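Local coordinates for protein putative adenosine kinase (PDB 3VAS) that catalyses the phosphorylation of adenosine to AMP, as an adenosine kinase of the ribokinase-like (pfkB) family in the parasite Schistosoma mansoni, at residues Phe218-Asn223 with Glu245-Val250; Asn287-Thr292 with His300-Glu305. All coordinates share one frame; numbering follows the deposited sequence.

Contact 1 (Phe218-Asn223 with Glu245-Val250); sequences FLSQFN and EAYGEV
Ser220 meets Tyr247 where two nearly parallel helix segments, 218-222 and 245-250, run side by side. Their axes come within 8.2 Å at an angle of 12°. Ser220 has the largest buried surface here, followed by Gln221 and Val250. The CA atoms of Ser220 and Tyr247 are 5.1 Å apart, a closeness consistent with the small serine side chain. Ser220 OG comes to the edge of the tyrosine ring, in plane, 3.5 Å from CD1, and makes no hydrogen bond across the contact. The phenol end of Tyr247 turns to Asp228, to which OH is hydrogen-bonded.

The side chains of Gln221 and Val250 cross at about a right angle. CG2 of Val250 packs 3.8 Å from CA of Gln221 and also touches the carbonyl O of Ser220. The Gln221 chain is extended beyond CG (chi2 169°), which carries its amide to the methyl of Ala246, with NE2 3.8 Å from CB. NE2 also donates to a water, 2.8 Å away, that in turn donates to Ala246 O and Glu249 OE2. No direct hydrogen bond joins the two segments. Small residues, Ser220 and Ala246, allow close helix packing through mixed polar and apolar van der Waals contacts, and one water, held by three bonds, gives the polar link.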
loop_
_atom_site.group_PDB
_atom_site.type_symbol
_atom_site.label_atom_id
_atom_site.label_comp_id
_atom_site.label_asym_id
_atom_site.label_seq_id
_atom_site.Cartn_x
_atom_site.Cartn_y
_atom_site.Cartn_z
ATOM N N PHE A 218 9.909 -2.386 8.909
ATOM C CA PHE A 218 11.299 -2.457 8.455
ATOM C C PHE A 218 11.729 -1.241 7.627
ATOM O O PHE A 218 12.906 -0.877 7.618
ATOM C CB PHE A 218 11.621 -3.786 7.738
ATOM C CG PHE A 218 11.062 -3.898 6.337
ATOM C CD1 PHE A 218 11.755 -3.379 5.249
ATOM C CD2 PHE A 218 9.870 -4.570 6.102
ATOM C CE1 PHE A 218 11.251 -3.497 3.951
ATOM C CE2 PHE A 218 9.360 -4.698 4.808
ATOM C CZ PHE A 218 10.051 -4.158 3.732
ATOM N N LEU A 219 10.772 -0.608 6.955
ATOM C CA LEU A 219 11.064 0.580 6.156
ATOM C C LEU A 219 11.495 1.761 7.021
ATOM O O LEU A 219 12.473 2.438 6.709
ATOM C CB LEU A 219 9.866 0.964 5.283
ATOM C CG LEU A 219 9.557 -0.011 4.142
ATOM C CD1 LEU A 219 8.185 0.278 3.558
ATOM C CD2 LEU A 219 10.638 0.037 3.058
ATOM N N SER A 220 10.770 2.011 8.107
ATOM C CA SER A 220 11.150 3.087 9.017
ATOM C C SER A 220 12.458 2.794 9.747
ATOM O O SER A 220 13.179 3.713 10.123
ATOM C CB SER A 220 10.041 3.364 10.028
ATOM O OG SER A 220 8.926 3.946 9.380
ATOM N N GLN A 221 12.760 1.514 9.940
ATOM C CA GLN A 221 13.965 1.114 10.669
ATOM C C GLN A 221 15.216 1.142 9.792
ATOM O O GLN A 221 16.245 1.675 10.199
ATOM C CB GLN A 221 13.789 -0.279 11.283
ATOM C CG GLN A 221 12.647 -0.373 12.288
ATOM C CD GLN A 221 12.316 -1.804 12.680
ATOM O OE1 GLN A 221 12.478 -2.734 11.886
ATOM N NE2 GLN A 221 11.850 -1.986 13.912
ATOM N N PHE A 222 15.124 0.576 8.590
ATOM C CA PHE A 222 16.303 0.413 7.741
ATOM C C PHE A 222 16.349 1.370 6.559
ATOM O O PHE A 222 17.377 1.491 5.892
ATOM C CB PHE A 222 16.418 -1.036 7.265
ATOM C CG PHE A 222 16.452 -2.027 8.389
ATOM C CD1 PHE A 222 17.582 -2.152 9.182
ATOM C CD2 PHE A 222 15.347 -2.817 8.670
ATOM C CE1 PHE A 222 17.616 -3.055 10.230
ATOM C CE2 PHE A 222 15.373 -3.723 9.715
ATOM C CZ PHE A 222 16.510 -3.842 10.497
ATOM N N ASN A 223 15.236 2.045 6.298
ATOM C CA ASN A 223 15.180 3.018 5.218
ATOM C C ASN A 223 14.628 4.333 5.722
ATOM O O ASN A 223 13.804 4.972 5.064
ATOM C CB ASN A 223 14.332 2.488 4.065
ATOM C CG ASN A 223 14.902 1.219 3.472
ATOM O OD1 ASN A 223 14.502 0.115 3.842
ATOM N ND2 ASN A 223 15.857 1.368 2.559
ATOM N N GLU A 245 5.044 2.797 15.797
ATOM C CA GLU A 245 5.913 2.389 16.898
ATOM C C GLU A 245 7.368 2.278 16.439
ATOM O O GLU A 245 8.274 2.786 17.095
ATOM C CB GLU A 245 5.446 1.055 17.480
ATOM C CG GLU A 245 5.802 0.855 18.942
ATOM C CD GLU A 245 4.700 1.317 19.878
ATOM O OE1 GLU A 245 3.526 0.970 19.625
ATOM O OE2 GLU A 245 5.005 2.024 20.862
ATOM N N ALA A 246 7.588 1.625 15.304
ATOM C CA ALA A 246 8.939 1.466 14.783
ATOM C C ALA A 246 9.514 2.810 14.348
ATOM O O ALA A 246 10.687 3.092 14.578
ATOM C CB ALA A 246 8.958 0.473 13.640
ATOM N N TYR A 247 8.679 3.640 13.725
ATOM C CA TYR A 247 9.097 4.976 13.311
ATOM C C TYR A 247 9.494 5.802 14.528
ATOM O O TYR A 247 10.535 6.475 14.534
ATOM C CB TYR A 247 7.963 5.679 12.563
ATOM C CG TYR A 247 8.319 7.051 12.029
ATOM C CD1 TYR A 247 8.675 7.226 10.696
ATOM C CD2 TYR A 247 8.287 8.174 12.849
ATOM C CE1 TYR A 247 8.995 8.474 10.200
ATOM C CE2 TYR A 247 8.614 9.428 12.360
ATOM C CZ TYR A 247 8.965 9.571 11.035
ATOM O OH TYR A 247 9.287 10.815 10.542
ATOM N N GLY A 248 8.651 5.752 15.556
ATOM C CA GLY A 248 8.874 6.510 16.769
ATOM C C GLY A 248 10.173 6.142 17.454
ATOM O O GLY A 248 10.948 7.022 17.835
ATOM N N GLU A 249 10.413 4.843 17.610
ATOM C CA GLU A 249 11.631 4.370 18.261
ATOM C C GLU A 249 12.884 4.868 17.545
ATOM O O GLU A 249 13.817 5.371 18.179
ATOM C CB GLU A 249 11.656 2.844 18.343
ATOM C CG GLU A 249 12.972 2.309 18.898
ATOM C CD GLU A 249 13.008 0.799 19.005
ATOM O OE1 GLU A 249 13.962 0.274 19.621
ATOM O OE2 GLU A 249 12.090 0.139 18.474
ATOM N N VAL A 250 12.892 4.731 16.224
ATOM C CA VAL A 250 14.026 5.164 15.413
ATOM C C VAL A 250 14.287 6.667 15.566
ATOM O O VAL A 250 15.419 7.124 15.422
ATOM C CB VAL A 250 13.827 4.785 13.924
ATOM C CG1 VAL A 250 14.953 5.324 13.067
ATOM C CG2 VAL A 250 13.741 3.279 13.782
HETATM O O HOH W 1 12.074 0.496 15.285
#

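Contact 2 (Asn287-Thr292 with His300-Glu305)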
loop_
_atom_site.group_PDB
_atom_site.type_symbol
_atom_site.label_atom_id
_atom_site.label_comp_id
_atom_site.label_asym_id
_atom_site.label_seq_id
_atom_site.Cartn_x
_atom_site.Cartn_y
_atom_site.Cartn_z
ATOM N N ASN A 287 -9.124 -0.936 17.557
ATOM C CA ASN A 287 -9.101 0.265 18.377
ATOM C C ASN A 287 -9.242 1.530 17.533
ATOM O O ASN A 287 -9.000 1.497 16.328
ATOM C CB ASN A 287 -7.807 0.292 19.192
ATOM C CG ASN A 287 -7.770 -0.796 20.241
ATOM O OD1 ASN A 287 -8.768 -1.059 20.907
ATOM N ND2 ASN A 287 -6.619 -1.438 20.396
ATOM N N PRO A 288 -9.650 2.648 18.160
ATOM C CA PRO A 288 -9.821 3.900 17.415
ATOM C C PRO A 288 -8.567 4.337 16.670
ATOM O O PRO A 288 -7.455 4.309 17.212
ATOM C CB PRO A 288 -10.157 4.910 18.510
ATOM C CG PRO A 288 -10.828 4.092 19.565
ATOM C CD PRO A 288 -10.103 2.777 19.558
ATOM N N LEU A 289 -8.751 4.721 15.413
ATOM C CA LEU A 289 -7.654 5.238 14.619
ATOM C C LEU A 289 -7.385 6.668 15.056
ATOM O O LEU A 289 -8.262 7.330 15.615
ATOM C CB LEU A 289 -7.979 5.167 13.120
ATOM C CG LEU A 289 -9.163 5.963 12.554
ATOM C CD1 LEU A 289 -8.777 7.402 12.230
ATOM C CD2 LEU A 289 -9.717 5.277 11.317
ATOM N N LEU A 290 -6.170 7.134 14.797
ATOM C CA LEU A 290 -5.774 8.489 15.136
ATOM C C LEU A 290 -5.591 9.292 13.859
ATOM O O LEU A 290 -5.139 8.764 12.843
ATOM C CB LEU A 290 -4.469 8.483 15.943
ATOM C CG LEU A 290 -4.457 7.620 17.205
ATOM C CD1 LEU A 290 -3.069 7.564 17.815
ATOM C CD2 LEU A 290 -5.480 8.128 18.220
ATOM N N TYR A 291 -5.950 10.569 13.908
ATOM C CA TYR A 291 -5.632 11.479 12.818
ATOM C C TYR A 291 -5.337 12.879 13.339
ATOM O O TYR A 291 -5.830 13.281 14.390
ATOM C CB TYR A 291 -6.746 11.511 11.764
ATOM C CG TYR A 291 -8.049 12.145 12.214
ATOM C CD1 TYR A 291 -8.273 13.508 12.062
ATOM C CD2 TYR A 291 -9.062 11.373 12.767
ATOM C CE1 TYR A 291 -9.471 14.089 12.464
ATOM C CE2 TYR A 291 -10.257 11.942 13.174
ATOM C CZ TYR A 291 -10.457 13.296 13.019
ATOM O OH TYR A 291 -11.648 13.855 13.426
ATOM N N THR A 292 -4.508 13.605 12.600
ATOM C CA THR A 292 -4.211 15.000 12.891
ATOM C C THR A 292 -3.673 15.602 11.608
ATOM O O THR A 292 -3.478 14.894 10.619
ATOM C CB THR A 292 -3.143 15.144 14.005
ATOM O OG1 THR A 292 -3.013 16.525 14.393
ATOM C CG2 THR A 292 -1.794 14.615 13.523
ATOM N N HIS A 300 -6.918 13.390 17.140
ATOM C CA HIS A 300 -8.279 12.894 17.304
ATOM C C HIS A 300 -8.372 11.376 17.194
ATOM O O HIS A 300 -7.690 10.761 16.379
ATOM C CB HIS A 300 -9.206 13.521 16.258
ATOM C CG HIS A 300 -9.109 15.012 16.177
ATOM N ND1 HIS A 300 -9.590 15.844 17.166
ATOM C CD2 HIS A 300 -8.587 15.820 15.225
ATOM C CE1 HIS A 300 -9.366 17.101 16.826
ATOM N NE2 HIS A 300 -8.762 17.114 15.651
ATOM N N GLN A 301 -9.229 10.784 18.020
ATOM C CA GLN A 301 -9.595 9.385 17.881
ATOM C C GLN A 301 -10.845 9.272 17.018
ATOM O O GLN A 301 -11.722 10.133 17.062
ATOM C CB GLN A 301 -9.912 8.764 19.238
ATOM C CG GLN A 301 -8.819 8.822 20.270
ATOM C CD GLN A 301 -9.299 8.283 21.609
ATOM O OE1 GLN A 301 -9.363 7.070 21.819
ATOM N NE2 GLN A 301 -9.659 9.186 22.510
ATOM N N PHE A 302 -10.928 8.198 16.245
ATOM C CA PHE A 302 -12.110 7.918 15.444
ATOM C C PHE A 302 -12.508 6.480 15.727
ATOM O O PHE A 302 -11.753 5.551 15.431
ATOM C CB PHE A 302 -11.801 8.124 13.962
ATOM C CG PHE A 302 -12.954 7.819 13.038
ATOM C CD1 PHE A 302 -13.892 8.792 12.732
ATOM C CD2 PHE A 302 -13.082 6.566 12.454
ATOM C CE1 PHE A 302 -14.941 8.521 11.871
ATOM C CE2 PHE A 302 -14.129 6.285 11.592
ATOM C CZ PHE A 302 -15.060 7.266 11.301
ATOM N N MET A 303 -13.682 6.298 16.322
ATOM C CA MET A 303 -14.132 4.966 16.708
ATOM C C MET A 303 -14.383 4.092 15.487
ATOM O O MET A 303 -14.862 4.568 14.460
ATOM C CB MET A 303 -15.392 5.046 17.565
ATOM C CG MET A 303 -15.669 3.780 18.351
ATOM S SD MET A 303 -15.467 4.025 20.122
ATOM C CE MET A 303 -16.761 5.217 20.438
ATOM N N VAL A 304 -14.053 2.811 15.609
ATOM C CA VAL A 304 -14.146 1.874 14.495
ATOM C C VAL A 304 -15.123 0.741 14.822
ATOM O O VAL A 304 -15.155 0.247 15.951
ATOM C CB VAL A 304 -12.739 1.316 14.131
ATOM C CG1 VAL A 304 -12.836 0.015 13.357
ATOM C CG2 VAL A 304 -11.942 2.358 13.354
ATOM N N GLU A 305 -15.929 0.356 13.833
ATOM C CA GLU A 305 -16.913 -0.716 13.986
ATOM C C GLU A 305 -16.294 -2.007 14.521
ATOM O O GLU A 305 -15.358 -2.553 13.931
ATOM C CB GLU A 305 -17.619 -0.987 12.654
#
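Tyr291 and His300 form a hydrogen-bonded antiparallel pair, joined by two backbone bonds: Tyr291 N to His300 O and His300 N to Tyr291 O, both 3.0 Å. The second is the straighter. Their side chains share one face of the sheet. CG of Tyr291 sits between its backbone N and carbonyl carbon (chi1 69°), which swings the ring across the strand gap. CB of His300 lies over one face of that ring, 3.7 Å from its centroid, in a CH-pi contact. The imidazole itself is oblique to the phenol, the planes at 41°. Its NE2 is hydrogen-bonded to Asp296.

The tight part continues on this face with Leu289 and Phe302, also a hydrogen-bonded pair. Their side chains lie alongside each other, and Leu289 CD1 touches Phe302 CB at 3.6 Å. The same CB reaches the edge of the Tyr291 ring. Helix 336-351 covers this face, packing Leu340 against both Tyr291 and Phe302.

The other face is looser. Leu290 is buried against helix 257-267, but its partner Gln301 is exposed. Gln301 lies beside both Leu290 and Pro288, its CB 3.9 Å from CB of Pro288.

Strand 300-302 ends at Phe302. Its last bond, Leu289 N to Phe302 O, is the most bent of the four, 136° at the hydrogen, and the donor is tilted from the carbonyl plane. Beyond it Met303 is exposed, and Val304 adds a long methyl contact, CG2 to Leu289 CD2 at 4.2 Å.

The arrangement is a beta hairpin of strands 287-293 and 300-302. Strand 287-293 also bonds to strand 279-284, so the hairpin extends the sheet of the ribokinase-like alpha/beta domain.

In the fold
Contact 1 precedes contact 2 along the chain. Their centres are 22 Å apart, and their nearest atoms are about 10 Å apart without touching. Both belong to the pfkB-family kinase fold. Contact 1 pairs helices 217-222 and 241-250, which follow strands 209-213 and 236-240. These two strands pair in parallel, and 236-240 pairs with 279-284, which leads to the hairpin of contact 2. Helix 257-267 connects the two regions, touching Tyr247 in contact 1 and Leu290 in contact 2. The Gln221 side chain of contact 1 is about 14 Å from bound adenosine. Contact 1 packs two helices together; contact 2 pairs two strands at the end of the strand order.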